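Local coordinates for protein KLLA0F20702p (Kluyveromyces lactis, PDB 5Y5A) that probably helps, as the telomerase subunit Est1, to recruit telomerase to telomeres through Cdc13, the piece described here being its mainly helical N-terminal part, at residues I195-R200 and F238-I243; E418-L423 and S531-V536. One frame throughout, in Å; residues are numbered along the deposited sequence.

The two contacts follow one another along the chain: both segments of contact 1 precede those of contact 2. Their centres lie 33 Å apart, with nearest atoms about 14 Å from each other, and they fall on opposite sides of the chain's centre. Contact 1 pairs helices 179-206 and 235-247, near neighbours in sequence, and joins the Est1 family region to the DNA/RNA-binding family region. Contact 2 brings segment 418-423 against helix 526-546, with segments 418-423 and 531-536 separated by 108 residues at their closest ends. They share no helix. Together they illustrate how this mainly helical chain is held by packing between helices close in sequence and by a longer-range closure nearer its C-terminal end.

Contact 1. Residues I195-R200 and F238-I243; sequences IGCSQR and FLQRGI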
loop_
_atom_site.group_PDB
_atom_site.type_symbol
_atom_site.label_atom_id
_atom_site.label_comp_id
_atom_site.label_asym_id
_atom_site.label_seq_id
_atom_site.Cartn_x
_atom_site.Cartn_y
_atom_site.Cartn_z
ATOM N N ILE A 195 11.040 14.147 4.066
ATOM C CA ILE A 195 10.215 15.237 4.562
ATOM C C ILE A 195 9.064 14.614 5.350
ATOM O O ILE A 195 8.753 15.055 6.455
ATOM C CB ILE A 195 9.686 16.133 3.421
ATOM C CG1 ILE A 195 10.788 17.084 2.945
ATOM C CG2 ILE A 195 8.484 16.933 3.876
ATOM C CD1 ILE A 195 10.393 17.946 1.770
ATOM N N GLY A 196 8.464 13.564 4.783
ATOM C CA GLY A 196 7.380 12.840 5.431
ATOM C C GLY A 196 7.740 12.341 6.820
ATOM O O GLY A 196 7.052 12.651 7.799
ATOM N N CYS A 197 8.827 11.581 6.908
ATOM C CA CYS A 197 9.325 11.086 8.192
ATOM C C CYS A 197 9.598 12.206 9.186
ATOM O O CYS A 197 9.263 12.087 10.362
ATOM C CB CYS A 197 10.608 10.283 8.003
ATOM S SG CYS A 197 10.460 8.869 6.909
ATOM N N SER A 198 10.229 13.279 8.713
ATOM C CA SER A 198 10.572 14.408 9.573
ATOM C C SER A 198 9.310 15.040 10.141
ATOM O O SER A 198 9.237 15.332 11.329
ATOM C CB SER A 198 11.381 15.451 8.805
ATOM O OG SER A 198 12.553 14.878 8.264
ATOM N N GLN A 199 8.323 15.241 9.274
ATOM C CA GLN A 199 7.030 15.783 9.669
ATOM C C GLN A 199 6.336 14.902 10.700
ATOM O O GLN A 199 5.710 15.411 11.631
ATOM C CB GLN A 199 6.126 15.951 8.448
ATOM C CG GLN A 199 6.515 17.097 7.555
ATOM C CD GLN A 199 6.404 18.421 8.267
ATOM O OE1 GLN A 199 5.480 18.638 9.054
ATOM N NE2 GLN A 199 7.351 19.314 8.007
ATOM N N ARG A 200 6.433 13.585 10.527
ATOM C CA ARG A 200 5.830 12.670 11.485
ATOM C C ARG A 200 6.495 12.844 12.843
ATOM O O ARG A 200 5.823 12.967 13.865
ATOM C CB ARG A 200 5.945 11.215 11.031
ATOM C CG ARG A 200 5.238 10.258 11.981
ATOM C CD ARG A 200 5.361 8.807 11.557
ATOM N NE ARG A 200 6.753 8.406 11.396
ATOM C CZ ARG A 200 7.581 8.149 12.405
ATOM N NH1 ARG A 200 8.834 7.795 12.152
ATOM N NH2 ARG A 200 7.164 8.249 13.662
ATOM N N PHE A 238 5.179 3.227 1.954
ATOM C CA PHE A 238 4.029 2.578 2.580
ATOM C C PHE A 238 4.326 2.286 4.046
ATOM O O PHE A 238 3.459 2.430 4.902
ATOM C CB PHE A 238 3.668 1.279 1.836
ATOM C CG PHE A 238 3.212 1.500 0.422
ATOM C CD1 PHE A 238 4.136 1.597 -0.611
ATOM C CD2 PHE A 238 1.861 1.607 0.121
ATOM C CE1 PHE A 238 3.718 1.801 -1.921
ATOM C CE2 PHE A 238 1.437 1.805 -1.184
ATOM C CZ PHE A 238 2.366 1.905 -2.205
ATOM N N LEU A 239 5.562 1.882 4.329
ATOM C CA LEU A 239 5.958 1.592 5.703
ATOM C C LEU A 239 5.761 2.815 6.595
ATOM O O LEU A 239 5.190 2.724 7.686
ATOM C CB LEU A 239 7.418 1.134 5.774
ATOM C CG LEU A 239 7.817 0.742 7.200
ATOM C CD1 LEU A 239 7.400 -0.696 7.504
ATOM C CD2 LEU A 239 9.294 0.947 7.469
ATOM N N GLN A 240 6.222 3.963 6.123
ATOM C CA GLN A 240 6.164 5.174 6.929
ATOM C C GLN A 240 4.722 5.637 7.099
ATOM O O GLN A 240 4.347 6.153 8.150
ATOM C CB GLN A 240 7.023 6.269 6.307
ATOM C CG GLN A 240 8.512 5.956 6.328
ATOM C CD GLN A 240 9.063 5.786 7.742
ATOM O OE1 GLN A 240 8.640 6.469 8.681
ATOM N NE2 GLN A 240 10.015 4.871 7.894
ATOM N N ARG A 241 3.907 5.418 6.072
ATOM C CA ARG A 241 2.482 5.705 6.171
ATOM C C ARG A 241 1.836 4.859 7.263
ATOM O O ARG A 241 1.029 5.345 8.057
ATOM C CB ARG A 241 1.785 5.443 4.842
ATOM C CG ARG A 241 1.404 6.695 4.104
ATOM C CD ARG A 241 0.184 6.451 3.261
ATOM N NE ARG A 241 0.473 5.449 2.251
ATOM C CZ ARG A 241 1.073 5.719 1.100
ATOM N NH1 ARG A 241 1.303 4.746 0.230
ATOM N NH2 ARG A 241 1.442 6.965 0.819
ATOM N N GLY A 242 2.195 3.581 7.283
ATOM C CA GLY A 242 1.682 2.665 8.283
ATOM C C GLY A 242 2.095 3.080 9.675
ATOM O O GLY A 242 1.351 2.892 10.636
ATOM N N ILE A 243 3.292 3.647 9.791
ATOM C CA ILE A 243 3.769 4.094 11.087
ATOM C C ILE A 243 2.894 5.245 11.570
ATOM O O ILE A 243 2.526 5.289 12.744
ATOM C CB ILE A 243 5.253 4.500 11.053
ATOM C CG1 ILE A 243 6.117 3.262 10.796
ATOM C CG2 ILE A 243 5.671 5.113 12.381
ATOM C CD1 ILE A 243 7.588 3.554 10.640
#
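Arg-200 reaches across to Gln-240 and Ile-243, and its guanidinium is met in two ways. CG2 of Ile-243 lies over one face, 3.6 Å from CZ of Arg-200 and offset toward the rim, while the amide oxygen of Gln-240 sits at the edge, near the guanidinium plane. That oxygen, OE1, stays 3.7 Å from NH1 of Arg-200, too far for a hydrogen bond, and the two flat groups are tilted 31° apart. Buried here, OE1 of Gln-240 and NE of Arg-200 have no partner in the model. The arginine leaves its helix with CG opposite the backbone N (chi1 -176°), then bends at chi3, which turns its end across the side chains of Gln-240 and Ile-243 at about a right angle. One turn earlier, SG of Cys-197 rests 3.5 Å from CD of Gln-240 and also touches its CG. The two helix segments run nearly parallel, at 13° and 10.5 Å between axes, so side chains do all the bridging. Helix 218-230 links these two helices along the chain and also packs against both, while helices 78-105 and 113-144 flank segment 195-200 and helix 251-263 packs against segment 238-243.

Contact 2. Residues E418-L423 and S531-V536; sequences EMFQYL and SSRVQV
Phe-420 holds CG between its backbone N and carbonyl carbon (chi1 75°), and its ring swings away from helix 526-546, leaving CB to meet Arg-533. The arginine starts with CG beside its backbone N (chi1 -70°) and runs extended from CG to NE, carrying its guanidinium past Leu-423 to Phe-420. CB of Phe-420 stands over one face of that group, offset toward the rim, 3.3 Å from NH2 of Arg-533. Ring and guanidinium planes are 34° apart, and NH2 approaches the ring obliquely. The aliphatic part of the arginine is used too: its CD lies 3.9 Å from CB of Leu-423. Farther along, CD1 of Leu-423 packs on CG2 of Val-534 at 3.7 Å, an apolar touch beside the arginine's root. The charge is met by salt bridges from NE to Glu-484 and from NH2 to Glu-483, on the short helix 483-487. A leucine in place of Arg-533 would probably leave both glutamates without their cationic mate and uncover CB of Phe-420. The arrangement is packing between helices within a mainly helical fold, with a buried arginine tying segment 418-423, helix 526-546 and helix 483-487 together.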
loop_
_atom_site.group_PDB
_atom_site.type_symbol
_atom_site.label_atom_id
_atom_site.label_comp_id
_atom_site.label_asym_id
_atom_site.label_seq_id
_atom_site.Cartn_x
_atom_site.Cartn_y
_atom_site.Cartn_z
ATOM N N GLU A 418 -21.809 4.469 -9.738
ATOM C CA GLU A 418 -21.275 5.531 -8.889
ATOM C C GLU A 418 -20.022 5.113 -8.118
ATOM O O GLU A 418 -19.152 5.929 -7.848
ATOM C CB GLU A 418 -22.342 6.006 -7.902
ATOM C CG GLU A 418 -23.672 6.335 -8.550
ATOM C CD GLU A 418 -23.550 7.408 -9.608
ATOM O OE1 GLU A 418 -22.980 8.478 -9.302
ATOM O OE2 GLU A 418 -24.015 7.179 -10.746
ATOM N N MET A 419 -19.938 3.840 -7.757
ATOM C CA MET A 419 -18.838 3.371 -6.928
ATOM C C MET A 419 -17.971 2.364 -7.685
ATOM O O MET A 419 -18.427 1.276 -8.042
ATOM C CB MET A 419 -19.379 2.749 -5.640
ATOM C CG MET A 419 -20.271 3.680 -4.822
ATOM S SD MET A 419 -19.423 5.135 -4.160
ATOM C CE MET A 419 -18.233 4.389 -3.047
ATOM N N PHE A 420 -16.716 2.731 -7.920
ATOM C CA PHE A 420 -15.828 1.890 -8.706
ATOM C C PHE A 420 -15.519 0.590 -7.977
ATOM O O PHE A 420 -15.203 -0.407 -8.618
ATOM C CB PHE A 420 -14.523 2.636 -9.043
ATOM C CG PHE A 420 -13.567 2.763 -7.880
ATOM C CD1 PHE A 420 -12.609 1.785 -7.637
ATOM C CD2 PHE A 420 -13.618 3.868 -7.040
ATOM C CE1 PHE A 420 -11.734 1.896 -6.570
ATOM C CE2 PHE A 420 -12.746 3.988 -5.970
ATOM C CZ PHE A 420 -11.802 2.998 -5.732
ATOM N N GLN A 421 -15.623 0.594 -6.648
ATOM C CA GLN A 421 -15.073 -0.514 -5.851
ATOM C C GLN A 421 -15.708 -1.870 -6.133
ATOM O O GLN A 421 -15.043 -2.902 -6.043
ATOM C CB GLN A 421 -15.198 -0.230 -4.354
ATOM C CG GLN A 421 -14.278 0.849 -3.833
ATOM C CD GLN A 421 -14.946 2.207 -3.811
ATOM O OE1 GLN A 421 -16.032 2.394 -4.373
ATOM N NE2 GLN A 421 -14.301 3.165 -3.156
ATOM N N TYR A 422 -16.995 -1.866 -6.455
ATOM C CA TYR A 422 -17.732 -3.115 -6.619
ATOM C C TYR A 422 -17.154 -3.998 -7.719
ATOM O O TYR A 422 -16.801 -5.147 -7.462
ATOM C CB TYR A 422 -19.203 -2.813 -6.873
ATOM C CG TYR A 422 -19.844 -2.233 -5.643
ATOM C CD1 TYR A 422 -19.974 -3.001 -4.491
ATOM C CD2 TYR A 422 -20.276 -0.919 -5.608
ATOM C CE1 TYR A 422 -20.544 -2.490 -3.353
ATOM C CE2 TYR A 422 -20.849 -0.389 -4.456
ATOM C CZ TYR A 422 -20.978 -1.187 -3.330
ATOM O OH TYR A 422 -21.547 -0.691 -2.172
ATOM N N LEU A 423 -17.015 -3.461 -8.926
ATOM C CA LEU A 423 -16.443 -4.244 -10.018
ATOM C C LEU A 423 -14.908 -4.265 -9.961
ATOM O O LEU A 423 -14.276 -5.182 -10.479
ATOM C CB LEU A 423 -16.930 -3.706 -11.365
ATOM C CG LEU A 423 -18.427 -3.921 -11.667
ATOM C CD1 LEU A 423 -18.737 -3.594 -13.116
ATOM C CD2 LEU A 423 -18.864 -5.352 -11.351
ATOM N N SER A 531 -19.000 0.463 -17.695
ATOM C CA SER A 531 -19.172 -0.384 -18.869
ATOM C C SER A 531 -17.850 -1.053 -19.254
ATOM O O SER A 531 -17.803 -2.254 -19.526
ATOM C CB SER A 531 -19.720 0.436 -20.034
ATOM O OG SER A 531 -19.945 -0.388 -21.160
ATOM N N SER A 532 -16.775 -0.271 -19.245
ATOM C CA SER A 532 -15.441 -0.798 -19.492
ATOM C C SER A 532 -15.045 -1.909 -18.507
ATOM O O SER A 532 -14.449 -2.907 -18.921
ATOM C CB SER A 532 -14.412 0.329 -19.440
ATOM O OG SER A 532 -13.096 -0.204 -19.452
ATOM N N ARG A 533 -15.362 -1.746 -17.217
ATOM C CA ARG A 533 -15.087 -2.802 -16.231
ATOM C C ARG A 533 -15.929 -4.052 -16.489
ATOM O O ARG A 533 -15.470 -5.174 -16.271
ATOM C CB ARG A 533 -15.332 -2.310 -14.799
ATOM C CG ARG A 533 -14.322 -1.286 -14.304
ATOM C CD ARG A 533 -14.514 -0.992 -12.820
ATOM N NE ARG A 533 -13.518 -0.047 -12.328
ATOM C CZ ARG A 533 -13.707 1.265 -12.236
ATOM N NH1 ARG A 533 -14.865 1.813 -12.602
ATOM N NH2 ARG A 533 -12.730 2.032 -11.778
ATOM N N VAL A 534 -17.166 -3.849 -16.936
ATOM C CA VAL A 534 -18.052 -4.961 -17.253
ATOM C C VAL A 534 -17.432 -5.819 -18.353
ATOM O O VAL A 534 -17.358 -7.044 -18.235
ATOM C CB VAL A 534 -19.448 -4.466 -17.683
ATOM C CG1 VAL A 534 -20.248 -5.587 -18.347
ATOM C CG2 VAL A 534 -20.199 -3.902 -16.478
ATOM N N GLN A 535 -16.956 -5.167 -19.408
ATOM C CA GLN A 535 -16.343 -5.875 -20.527
ATOM C C GLN A 535 -15.117 -6.680 -20.097
ATOM O O GLN A 535 -14.998 -7.856 -20.417
ATOM C CB GLN A 535 -15.966 -4.887 -21.627
ATOM C CG GLN A 535 -17.135 -4.035 -22.076
ATOM C CD GLN A 535 -16.795 -3.172 -23.264
ATOM O OE1 GLN A 535 -16.480 -1.989 -23.121
ATOM N NE2 GLN A 535 -16.861 -3.757 -24.455
ATOM N N VAL A 536 -14.214 -6.051 -19.353
ATOM C CA VAL A 536 -12.987 -6.730 -18.970
ATOM C C VAL A 536 -13.289 -7.876 -18.007
ATOM O O VAL A 536 -12.563 -8.869 -17.970
ATOM C CB VAL A 536 -11.958 -5.746 -18.339
ATOM C CG1 VAL A 536 -12.491 -5.131 -17.037
ATOM C CG2 VAL A 536 -10.625 -6.440 -18.104
#